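Local coordinates for protein copper chaperone PCu(A)C (Methylosinus trichosporium OB3b, PDB 6P1F) that binds copper through a histidine brace in its PCuAC domain, the part described here, and probably serves as a copper chaperone in this methane-oxidizing bacterium, at residues F54-A57 and R63-A66; T102-F105 and G109-T112. All blocks are in the same frame, centred on the assembly; numbering follows the deposited sequence.

Contact 1 (F54-A57 and R63-A66)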
loop_
_atom_site.group_PDB
_atom_site.type_symbol
_atom_site.label_atom_id
_atom_site.label_comp_id
_atom_site.label_asym_id
_atom_site.label_seq_id
_atom_site.Cartn_x
_atom_site.Cartn_y
_atom_site.Cartn_z
ATOM N N PHE A 54 -0.327 0.755 8.480
ATOM C CA PHE A 54 0.526 1.725 7.827
ATOM C C PHE A 54 1.598 2.199 8.778
ATOM O O PHE A 54 1.343 2.488 9.950
ATOM C CB PHE A 54 -0.284 2.901 7.324
ATOM C CG PHE A 54 -1.359 2.527 6.331
ATOM C CD1 PHE A 54 -1.032 2.279 5.017
ATOM C CD2 PHE A 54 -2.689 2.448 6.709
ATOM C CE1 PHE A 54 -2.028 1.948 4.095
ATOM C CE2 PHE A 54 -3.690 2.145 5.784
ATOM C CZ PHE A 54 -3.344 1.885 4.474
ATOM N N HIS A 55 2.823 2.229 8.276
ATOM C CA HIS A 55 3.947 2.799 9.008
ATOM C C HIS A 55 4.475 3.982 8.229
ATOM O O HIS A 55 5.093 3.814 7.195
ATOM C CB HIS A 55 5.035 1.754 9.198
ATOM C CG HIS A 55 4.621 0.604 10.051
ATOM N ND1 HIS A 55 5.019 0.486 11.365
ATOM C CD2 HIS A 55 3.850 -0.475 9.793
ATOM C CE1 HIS A 55 4.523 -0.626 11.875
ATOM N NE2 HIS A 55 3.810 -1.227 10.946
ATOM N N ILE A 56 4.212 5.188 8.712
ATOM C CA ILE A 56 4.561 6.360 7.927
ATOM C C ILE A 56 5.319 7.344 8.793
ATOM O O ILE A 56 5.248 7.288 10.019
ATOM C CB ILE A 56 3.310 7.042 7.308
ATOM C CG1 ILE A 56 2.401 7.590 8.402
ATOM C CG2 ILE A 56 2.544 6.061 6.385
ATOM C CD1 ILE A 56 1.298 8.490 7.863
ATOM N N ALA A 57 6.081 8.214 8.155
ATOM C CA ALA A 57 6.888 9.196 8.873
ATOM C C ALA A 57 6.029 10.346 9.372
ATOM O O ALA A 57 4.990 10.663 8.786
ATOM C CB ALA A 57 8.006 9.709 7.967
ATOM N N ARG A 63 2.171 2.635 14.227
ATOM C CA ARG A 63 1.368 2.210 13.090
ATOM C C ARG A 63 0.028 2.933 13.090
ATOM O O ARG A 63 -0.370 3.560 14.076
ATOM C CB ARG A 63 1.164 0.695 13.101
ATOM C CG ARG A 63 0.483 0.166 14.319
ATOM C CD ARG A 63 1.164 -1.126 14.765
ATOM N NE ARG A 63 0.422 -1.781 15.832
ATOM C CZ ARG A 63 0.724 -1.720 17.127
ATOM N NH1 ARG A 63 1.791 -1.048 17.555
ATOM N NH2 ARG A 63 -0.056 -2.350 17.999
ATOM N N GLU A 64 -0.662 2.854 11.961
ATOM C CA GLU A 64 -2.011 3.399 11.928
ATOM C C GLU A 64 -2.835 2.641 10.900
ATOM O O GLU A 64 -2.286 1.912 10.071
ATOM C CB GLU A 64 -1.969 4.885 11.615
ATOM C CG GLU A 64 -1.107 5.250 10.406
ATOM C CD GLU A 64 -0.701 6.717 10.454
ATOM O OE1 GLU A 64 -1.472 7.550 9.944
ATOM O OE2 GLU A 64 0.355 7.042 11.037
ATOM N N ASP A 65 -4.157 2.742 10.985
ATOM C CA ASP A 65 -4.962 1.938 10.053
ATOM C C ASP A 65 -5.597 2.736 8.930
ATOM O O ASP A 65 -6.456 2.224 8.196
ATOM C CB ASP A 65 -6.030 1.157 10.844
ATOM C CG ASP A 65 -7.160 2.012 11.318
ATOM O OD1 ASP A 65 -7.098 3.251 11.243
ATOM O OD2 ASP A 65 -8.145 1.398 11.791
ATOM N N ALA A 66 -5.141 3.972 8.791
ATOM C CA ALA A 66 -5.528 4.863 7.707
ATOM C C ALA A 66 -4.344 5.792 7.480
ATOM O O ALA A 66 -3.438 5.852 8.308
ATOM C CB ALA A 66 -6.784 5.640 8.044
#
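Phe54 and Glu64 form a single antiparallel beta bridge, a hydrogen-bonded pair in which the loop after strand 49-55 folds back on the end of that strand in the beta-rich PCuAC domain. Phe54 N gives a nearly straight bond to Glu64 O (2.8 Å, 162°), and Glu64 N returns one to Phe54 O. Phe54 and His55 at the strand end, and Ile56 just beyond it, then meet the loop in different ways. The Phe54 ring turns its edge to the loop, CD2 lying 3.6 Å from Ala66 N with Asp65 C near the ring plane, while Leu41, Val44 and Val84 add to its hydrophobic surroundings. His55, a zinc ligand in another structure of this protein, runs side by side with Arg63, whose CB sits over one ring face, 4.0 Å from the centroid, as a CH-pi contact. The ring is also stacked on His83, a second zinc ligand, and its ND1 is hydrogen-bonded to Leu60 O, which fixes its rotation. Ile56 and Glu64 cross at about a right angle. With CG between the backbone N and the carbonyl carbon (chi1 49°), Glu64 sets its carboxylate across the isoleucine branch, OE2 3.4 Å from Ile56 CG1.

Contact 2 (T102-F105 and G109-T112); sequences TLVF and GEVT
Gly109 opens the returning strand of a beta hairpin, strands 98-105 and 109-118, within the PCuAC domain. It pairs with Phe105 through Phe105 N to Gly109 O (2.9 Å) and Gly109 N to Phe105 O. Gly109 O also sits at the edge of the Phe105 ring, in its plane. At this glycine's phi of 99° and psi of -156°, a side chain would press on the preceding carbonyl oxygen. Glu110 shares a face with Val104 and Thr102: its CG lies 4.0 Å from Val104 CG2, the two side chains side by side and pointing the same way, and OE2 forms a salt bridge with Lys45 of strand 39-45. Val111 turns to the other face, its backbone hydrogen-bonded both ways to that of Leu103, with Val111 N 3.0 Å from Leu103 O. Its CG1, placed between the backbone N and carbonyl carbon (chi1 52°), reaches both Leu103 CB and Phe105 CE2 at 3.9 Å, and Ile10 adjoins all three side chains. Thr112 faces Thr102 in a non-hydrogen-bonded pair. The hydroxyls share a hydrogen bond, Thr102 OG1 to Thr112 OG1, at 2.9 Å. A valine in place of Thr102 would probably leave the Thr112 hydroxyl without its mate across the strands. Thr102 CG2 lies 4.1 Å from Glu110 CB.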
loop_
_atom_site.group_PDB
_atom_site.type_symbol
_atom_site.label_atom_id
_atom_site.label_comp_id
_atom_site.label_asym_id
_atom_site.label_seq_id
_atom_site.Cartn_x
_atom_site.Cartn_y
_atom_site.Cartn_z
ATOM N N THR A 102 -8.318 -3.390 -3.288
ATOM C CA THR A 102 -8.996 -2.132 -3.549
ATOM C C THR A 102 -8.642 -1.102 -2.481
ATOM O O THR A 102 -8.799 -1.369 -1.300
ATOM C CB THR A 102 -10.506 -2.335 -3.611
ATOM O OG1 THR A 102 -10.786 -3.251 -4.688
ATOM C CG2 THR A 102 -11.199 -1.021 -3.876
ATOM N N LEU A 103 -8.164 0.066 -2.903
ATOM C CA LEU A 103 -7.899 1.162 -1.965
ATOM C C LEU A 103 -9.129 2.031 -1.853
ATOM O O LEU A 103 -9.755 2.332 -2.859
ATOM C CB LEU A 103 -6.731 1.996 -2.435
ATOM C CG LEU A 103 -5.452 1.202 -2.721
ATOM C CD1 LEU A 103 -4.319 2.181 -3.153
ATOM C CD2 LEU A 103 -5.012 0.364 -1.545
ATOM N N VAL A 104 -9.470 2.448 -0.635
ATOM C CA VAL A 104 -10.631 3.313 -0.441
ATOM C C VAL A 104 -10.177 4.657 0.089
ATOM O O VAL A 104 -9.590 4.716 1.172
ATOM C CB VAL A 104 -11.618 2.707 0.549
ATOM C CG1 VAL A 104 -12.868 3.613 0.690
ATOM C CG2 VAL A 104 -12.001 1.296 0.095
ATOM N N PHE A 105 -10.403 5.714 -0.684
ATOM C CA PHE A 105 -10.096 7.070 -0.243
ATOM C C PHE A 105 -11.375 7.784 0.128
ATOM O O PHE A 105 -12.384 7.686 -0.568
ATOM C CB PHE A 105 -9.323 7.853 -1.318
ATOM C CG PHE A 105 -7.988 7.271 -1.611
ATOM C CD1 PHE A 105 -6.870 7.737 -0.941
ATOM C CD2 PHE A 105 -7.841 6.238 -2.536
ATOM C CE1 PHE A 105 -5.615 7.205 -1.190
ATOM C CE2 PHE A 105 -6.588 5.683 -2.773
ATOM C CZ PHE A 105 -5.488 6.176 -2.116
ATOM N N GLY A 109 -12.496 8.267 -3.486
ATOM C CA GLY A 109 -13.244 7.053 -3.754
ATOM C C GLY A 109 -12.365 5.838 -3.948
ATOM O O GLY A 109 -11.257 5.812 -3.439
ATOM N N GLU A 110 -12.870 4.829 -4.665
ATOM C CA GLU A 110 -12.240 3.502 -4.696
ATOM C C GLU A 110 -11.430 3.276 -5.969
ATOM O O GLU A 110 -11.812 3.727 -7.054
ATOM C CB GLU A 110 -13.303 2.395 -4.550
ATOM C CG GLU A 110 -14.031 2.408 -3.201
ATOM C CD GLU A 110 -15.145 1.374 -3.128
ATOM O OE1 GLU A 110 -16.259 1.668 -3.611
ATOM O OE2 GLU A 110 -14.909 0.266 -2.593
ATOM N N VAL A 111 -10.273 2.634 -5.807
ATOM C CA VAL A 111 -9.465 2.257 -6.966
ATOM C C VAL A 111 -8.896 0.884 -6.684
ATOM O O VAL A 111 -8.380 0.627 -5.605
ATOM C CB VAL A 111 -8.357 3.301 -7.218
ATOM C CG1 VAL A 111 -7.540 3.586 -5.948
ATOM C CG2 VAL A 111 -7.476 2.918 -8.426
ATOM N N THR A 112 -9.016 -0.014 -7.648
ATOM C CA THR A 112 -8.456 -1.356 -7.499
ATOM C C THR A 112 -7.101 -1.426 -8.158
ATOM O O THR A 112 -6.956 -1.107 -9.350
ATOM C CB THR A 112 -9.398 -2.398 -8.119
ATOM O OG1 THR A 112 -10.668 -2.365 -7.426
ATOM C CG2 THR A 112 -8.788 -3.791 -8.028
#

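Overall arrangement
Contacts 1 and 2 lie on one mixed beta sheet, the first holding a zinc ligand and the second some way from the copper ligands. Their centres are about 17 Å apart and their nearest atoms about 6 Å, so they do not touch; strand 39-45 lies against both, with Val44 meeting Phe54 of contact 1 and Leu103 of contact 2. Contact 1 supplies His55 to the zinc site seen in another structure of this protein: the His55 side chain is about 3 Å from that of His83 and about 4 Å from that of Glu85. Contact 2 holds none of the copper ligands, with about 9 Å between the side chains of Val111 and His1 and about 12 Å between those of Leu103 and His12. Neither metal is bound in this apo chain.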